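Local atomic coordinates of lysine-sensitive aspartokinase 3 (Escherichia coli, PDB entry 2J0X), a protein that catalyses the ATP-dependent phosphorylation of L-aspartate to 4-phospho-L-aspartate, the first step of lysine biosynthesis, and is inhibited allosterically by lysine. Residues R334-V339 with G357-G362; M251-A256 with A301-R306. All blocks are in the same frame, centred on the assembly; numbering follows the deposited sequence.

Contact 1. Residues R334-V339 with G357-G362. With LYS (lysine), chain F.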
loop_
_atom_site.group_PDB
_atom_site.type_symbol
_atom_site.label_atom_id
_atom_site.label_comp_id
_atom_site.label_asym_id
_atom_site.label_seq_id
_atom_site.Cartn_x
_atom_site.Cartn_y
_atom_site.Cartn_z
ATOM N N ARG A 334 12.608 -3.050 3.766
ATOM C CA ARG A 334 13.826 -3.788 4.109
ATOM C C ARG A 334 14.789 -3.895 2.922
ATOM O O ARG A 334 16.012 -3.845 3.095
ATOM C CB ARG A 334 13.474 -5.200 4.628
ATOM C CG ARG A 334 14.653 -6.196 4.611
ATOM C CD ARG A 334 14.402 -7.499 5.383
ATOM N NE ARG A 334 13.119 -8.125 5.080
ATOM C CZ ARG A 334 11.972 -7.799 5.673
ATOM N NH1 ARG A 334 11.951 -6.853 6.607
ATOM N NH2 ARG A 334 10.846 -8.417 5.338
ATOM N N HIS A 335 14.236 -4.043 1.722
ATOM C CA HIS A 335 15.055 -4.161 0.521
ATOM C C HIS A 335 15.429 -2.812 -0.096
ATOM O O HIS A 335 15.794 -2.731 -1.272
ATOM C CB HIS A 335 14.333 -5.023 -0.515
ATOM C CG HIS A 335 14.589 -6.490 -0.361
ATOM N ND1 HIS A 335 15.502 -7.171 -1.138
ATOM C CD2 HIS A 335 14.070 -7.403 0.494
ATOM C CE1 HIS A 335 15.533 -8.439 -0.769
ATOM N NE2 HIS A 335 14.673 -8.606 0.220
ATOM N N ASN A 336 15.335 -1.756 0.707
ATOM C CA ASN A 336 15.677 -0.410 0.259
ATOM C C ASN A 336 14.912 0.073 -0.959
ATOM O O ASN A 336 15.511 0.523 -1.929
ATOM C CB ASN A 336 17.171 -0.312 -0.041
ATOM C CG ASN A 336 18.012 -0.306 1.209
ATOM O OD1 ASN A 336 17.771 0.480 2.127
ATOM N ND2 ASN A 336 19.012 -1.177 1.254
ATOM N N ILE A 337 13.592 -0.014 -0.917
ATOM C CA ILE A 337 12.802 0.452 -2.040
ATOM C C ILE A 337 11.697 1.383 -1.576
ATOM O O ILE A 337 11.083 1.192 -0.523
ATOM C CB ILE A 337 12.205 -0.727 -2.855
ATOM C CG1 ILE A 337 13.314 -1.399 -3.658
ATOM C CG2 ILE A 337 11.113 -0.229 -3.805
ATOM C CD1 ILE A 337 12.805 -2.419 -4.652
ATOM N N SER A 338 11.472 2.416 -2.371
ATOM C CA SER A 338 10.445 3.390 -2.085
ATOM C C SER A 338 9.327 3.173 -3.097
ATOM O O SER A 338 9.566 3.106 -4.306
ATOM C CB SER A 338 11.014 4.799 -2.219
ATOM O OG SER A 338 10.057 5.766 -1.835
ATOM N N VAL A 339 8.106 3.037 -2.598
ATOM C CA VAL A 339 6.968 2.827 -3.468
ATOM C C VAL A 339 6.402 4.173 -3.891
ATOM O O VAL A 339 6.249 5.078 -3.076
ATOM C CB VAL A 339 5.860 2.006 -2.750
ATOM C CG1 VAL A 339 4.645 1.850 -3.651
ATOM C CG2 VAL A 339 6.399 0.633 -2.365
ATOM N N GLY A 357 13.741 7.708 -4.506
ATOM C CA GLY A 357 13.949 7.356 -3.111
ATOM C C GLY A 357 14.481 5.953 -2.864
ATOM O O GLY A 357 14.397 5.453 -1.742
ATOM N N SER A 358 15.032 5.326 -3.904
ATOM C CA SER A 358 15.587 3.971 -3.817
ATOM C C SER A 358 17.072 3.991 -4.169
ATOM O O SER A 358 17.466 4.616 -5.154
ATOM C CB SER A 358 14.859 3.043 -4.789
ATOM O OG SER A 358 13.456 3.141 -4.639
ATOM N N THR A 359 17.893 3.296 -3.384
ATOM C CA THR A 359 19.337 3.266 -3.633
ATOM C C THR A 359 19.724 2.734 -5.007
ATOM O O THR A 359 19.286 1.658 -5.424
ATOM C CB THR A 359 20.101 2.429 -2.579
ATOM O OG1 THR A 359 19.486 1.142 -2.446
ATOM C CG2 THR A 359 20.121 3.142 -1.238
ATOM N N SER A 360 20.563 3.505 -5.694
ATOM C CA SER A 360 21.046 3.153 -7.020
ATOM C C SER A 360 22.221 2.179 -6.913
ATOM O O SER A 360 23.038 2.065 -7.830
ATOM C CB SER A 360 21.478 4.420 -7.763
ATOM O OG SER A 360 21.911 4.126 -9.079
ATOM N N THR A 361 22.296 1.480 -5.783
ATOM C CA THR A 361 23.359 0.508 -5.537
ATOM C C THR A 361 23.126 -0.763 -6.350
ATOM O O THR A 361 22.577 -1.746 -5.846
ATOM C CB THR A 361 23.441 0.129 -4.033
ATOM O OG1 THR A 361 23.705 1.303 -3.253
ATOM C CG2 THR A 361 24.551 -0.893 -3.792
ATOM N N GLY A 362 23.543 -0.736 -7.612
ATOM C CA GLY A 362 23.372 -1.894 -8.471
ATOM C C GLY A 362 22.856 -1.534 -9.849
ATOM O O GLY A 362 22.928 -0.377 -10.272
HETATM N N LYS F . 7.662 6.052 -1.052
HETATM C CA LYS F . 6.815 5.798 0.115
HETATM C C LYS F . 7.167 4.451 0.758
HETATM O O LYS F . 6.641 4.065 1.809
HETATM C CB LYS F . 5.338 5.839 -0.291
HETATM C CG LYS F . 4.847 7.028 -1.105
HETATM C CD LYS F . 3.384 6.860 -1.511
HETATM C CE LYS F . 2.823 8.012 -2.335
HETATM N NZ LYS F . 3.340 8.086 -3.733
HETATM O OXT LYS F . 8.071 3.685 0.179
#

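Contact 2. Residues M251-A256 with A301-R306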
loop_
_atom_site.group_PDB
_atom_site.type_symbol
_atom_site.label_atom_id
_atom_site.label_comp_id
_atom_site.label_asym_id
_atom_site.label_seq_id
_atom_site.Cartn_x
_atom_site.Cartn_y
_atom_site.Cartn_z
ATOM N N MET A 251 4.198 17.925 -7.882
ATOM C CA MET A 251 4.944 17.946 -9.130
ATOM C C MET A 251 6.088 16.952 -9.098
ATOM O O MET A 251 7.127 17.189 -8.464
ATOM C CB MET A 251 5.471 19.340 -9.434
ATOM C CG MET A 251 4.434 20.244 -10.067
ATOM S SD MET A 251 5.124 21.133 -11.475
ATOM C CE MET A 251 5.451 19.738 -12.587
ATOM N N ALA A 252 5.860 15.835 -9.796
ATOM C CA ALA A 252 6.791 14.712 -9.917
ATOM C C ALA A 252 8.229 15.126 -10.231
ATOM O O ALA A 252 9.149 14.921 -9.419
ATOM C CB ALA A 252 6.273 13.742 -10.994
ATOM N N THR A 253 8.412 15.705 -11.414
ATOM C CA THR A 253 9.725 16.144 -11.854
ATOM C C THR A 253 10.271 17.321 -11.046
ATOM O O THR A 253 11.381 17.791 -11.294
ATOM C CB THR A 253 9.699 16.508 -13.342
ATOM O OG1 THR A 253 8.640 17.438 -13.590
ATOM C CG2 THR A 253 9.477 15.255 -14.181
ATOM N N PHE A 254 9.490 17.794 -10.076
ATOM C CA PHE A 254 9.925 18.896 -9.219
ATOM C C PHE A 254 10.759 18.298 -8.090
ATOM O O PHE A 254 11.935 18.619 -7.948
ATOM C CB PHE A 254 8.713 19.650 -8.648
ATOM C CG PHE A 254 9.069 20.797 -7.718
ATOM C CD1 PHE A 254 9.249 20.580 -6.349
ATOM C CD2 PHE A 254 9.191 22.092 -8.207
ATOM C CE1 PHE A 254 9.539 21.640 -5.488
ATOM C CE2 PHE A 254 9.478 23.144 -7.360
ATOM C CZ PHE A 254 9.651 22.917 -5.995
ATOM N N GLY A 255 10.157 17.415 -7.299
ATOM C CA GLY A 255 10.897 16.799 -6.209
ATOM C C GLY A 255 12.147 16.073 -6.686
ATOM O O GLY A 255 13.236 16.219 -6.117
ATOM N N ALA A 256 11.983 15.290 -7.747
ATOM C CA ALA A 256 13.082 14.528 -8.321
ATOM C C ALA A 256 14.206 15.434 -8.823
ATOM O O ALA A 256 15.276 15.508 -8.215
ATOM C CB ALA A 256 12.559 13.649 -9.460
ATOM N N ALA A 301 0.077 21.989 -15.080
ATOM C CA ALA A 301 1.223 21.353 -15.732
ATOM C C ALA A 301 1.128 19.831 -15.880
ATOM O O ALA A 301 0.435 19.168 -15.124
ATOM C CB ALA A 301 2.501 21.707 -14.966
ATOM N N LEU A 302 1.846 19.292 -16.861
ATOM C CA LEU A 302 1.898 17.852 -17.111
ATOM C C LEU A 302 3.311 17.370 -16.817
ATOM O O LEU A 302 4.272 17.937 -17.332
ATOM C CB LEU A 302 1.616 17.534 -18.579
ATOM C CG LEU A 302 0.259 17.777 -19.224
ATOM C CD1 LEU A 302 0.369 17.410 -20.695
ATOM C CD2 LEU A 302 -0.814 16.942 -18.543
ATOM N N ALA A 303 3.434 16.314 -16.021
ATOM C CA ALA A 303 4.731 15.757 -15.675
ATOM C C ALA A 303 4.965 14.419 -16.379
ATOM O O ALA A 303 4.027 13.647 -16.588
ATOM C CB ALA A 303 4.814 15.577 -14.172
ATOM N N LEU A 304 6.219 14.149 -16.735
ATOM C CA LEU A 304 6.564 12.904 -17.406
ATOM C C LEU A 304 7.774 12.229 -16.749
ATOM O O LEU A 304 8.852 12.818 -16.672
ATOM C CB LEU A 304 6.855 13.179 -18.888
ATOM C CG LEU A 304 7.106 11.974 -19.801
ATOM C CD1 LEU A 304 5.837 11.153 -19.909
ATOM C CD2 LEU A 304 7.538 12.433 -21.178
ATOM N N ARG A 305 7.570 11.006 -16.254
ATOM C CA ARG A 305 8.620 10.201 -15.634
ATOM C C ARG A 305 8.613 8.937 -16.467
ATOM O O ARG A 305 7.697 8.124 -16.357
ATOM C CB ARG A 305 8.279 9.847 -14.181
ATOM C CG ARG A 305 8.228 11.031 -13.214
ATOM C CD ARG A 305 9.590 11.358 -12.593
ATOM N NE ARG A 305 10.051 10.320 -11.671
ATOM C CZ ARG A 305 9.429 9.970 -10.545
ATOM N NH1 ARG A 305 8.302 10.572 -10.184
ATOM N NH2 ARG A 305 9.933 9.008 -9.778
ATOM N N ARG A 306 9.618 8.772 -17.315
ATOM C CA ARG A 306 9.675 7.595 -18.167
ATOM C C ARG A 306 10.355 6.406 -17.502
ATOM O O ARG A 306 10.910 6.530 -16.415
ATOM C CB ARG A 306 10.362 7.966 -19.478
ATOM C CG ARG A 306 9.423 8.642 -20.472
ATOM C CD ARG A 306 10.156 9.451 -21.544
ATOM N NE ARG A 306 10.505 10.792 -21.076
ATOM C CZ ARG A 306 11.007 11.754 -21.850
ATOM N NH1 ARG A 306 11.223 11.530 -23.142
ATOM N NH2 ARG A 306 11.286 12.945 -21.333
#

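Contact 1. Residues R334-V339 with G357-G362
With OG set anti to its own carbonyl carbon (chi1 -50°), Ser-358 presents its hydroxyl to the backbone of Ser-338, whose OG, anti to the backbone N (chi1 -175°), reaches the bound lysine. Ser-338 N donates to Ser-358 OG at 3.1 Å, nearly straight (165°). The same hydroxyl is hydrogen-bonded to the carbonyl of Asp-354, bridging two backbone groups. With an alanine here, Ser-338 N would probably lose this acceptor and Asp-354 O its hydroxyl partner. Ser-338 CB rests 3.5 Å from Gly-357 O in van der Waals contact; the same oxygen accepts from Arg-322 NE of the second subunit. At the outer end the side chain of Asn-336, C-prime residue of the Schellman motif closing helix 324-334, crosses that of Thr-359 obliquely, its CB 3.6 Å from Thr-359 OG1. The inhibitor's ammonium group is hydrogen-bonded to Val-339 O and to Ser-338 OG, which also bonds Asp-354 OD2 and Ser-321 O of the second subunit; Val-339 N donates to OXT of the lysine at 2.9 Å. Ser-358 thus lies in the second shell and is likely to steady the ACT-domain backbone supplying one side of the allosteric lysine site that the two subunits share.

Contact 2. Residues M251-A256 with A301-R306
Ala-252 and Ala-303 meet methyl to methyl at the centre of this contact, their CB atoms 3.9 Å apart where the first turn of helix 252-257 faces strand 299-314. Small side chains on both partners let the two backbones come close: the short axes of 252-256 and 301-306 approach to 8.4 Å, at 60° to each other. Beside this pair Met-251, at the N-cap position, turns its thioether toward the strand, so that CE lies 4.3 Å from Ala-301 CB and also touches the methyl of Ala-303. Met-251, Ala-252, Ala-301 and Ala-303, all buried, thus form the apolar part of the packing. Thr-253 turns its methyl to the strand from the next position, CG2 lying 3.5 Å from Leu-304 O; this is a carbon-to-oxygen contact, and no hydrogen bond joins the two segments.

Toward Arg-305 the character changes. Its chain is kinked twice, at chi2 (-88°) and chi3 (-68°), and curls back toward the helix, bringing NH1 to 3.8 Å from Ala-252 CB, with that methyl at the edge of the guanidinium and close to its plane. The group is only loosely held by charge: its ion pairs with Asp-354 and with Glu-346 of the second subunit are both long and weak. Ala-256 on this side, its CB directed toward the strand, is poorly ordered.

Beside it in the sheet, strand 379-393 is hydrogen-bonded to strand 299-314, and its Ile-392 packs against both Met-251 and Ala-303. Leu-302 and Leu-304 point away from the helix and are covered by helix 433-447, so this part of the strand lies between two helices, 252-257 on one face and 433-447 on the other.

Following the chain from the N terminus, helix 252-257, in the interface region that follows the aspartokinase region, comes first, and contact 2 closes a loop of 44 residues when strand 299-314 returns to it. Contact 1 comes later, in series and without crossing: it closes a 17-residue loop consisting largely of strands 338-344 and 348-354. The two contacts are about 7 Å apart at their nearest atoms, yet both reach the same six-stranded antiparallel sheet. Contact 2 ties this helix to a central strand of that sheet, whereas contact 1 ties an edge strand, 338-344, of the sheet as formed within this chain to the loop leaving strand 348-354. Both also border the second subunit.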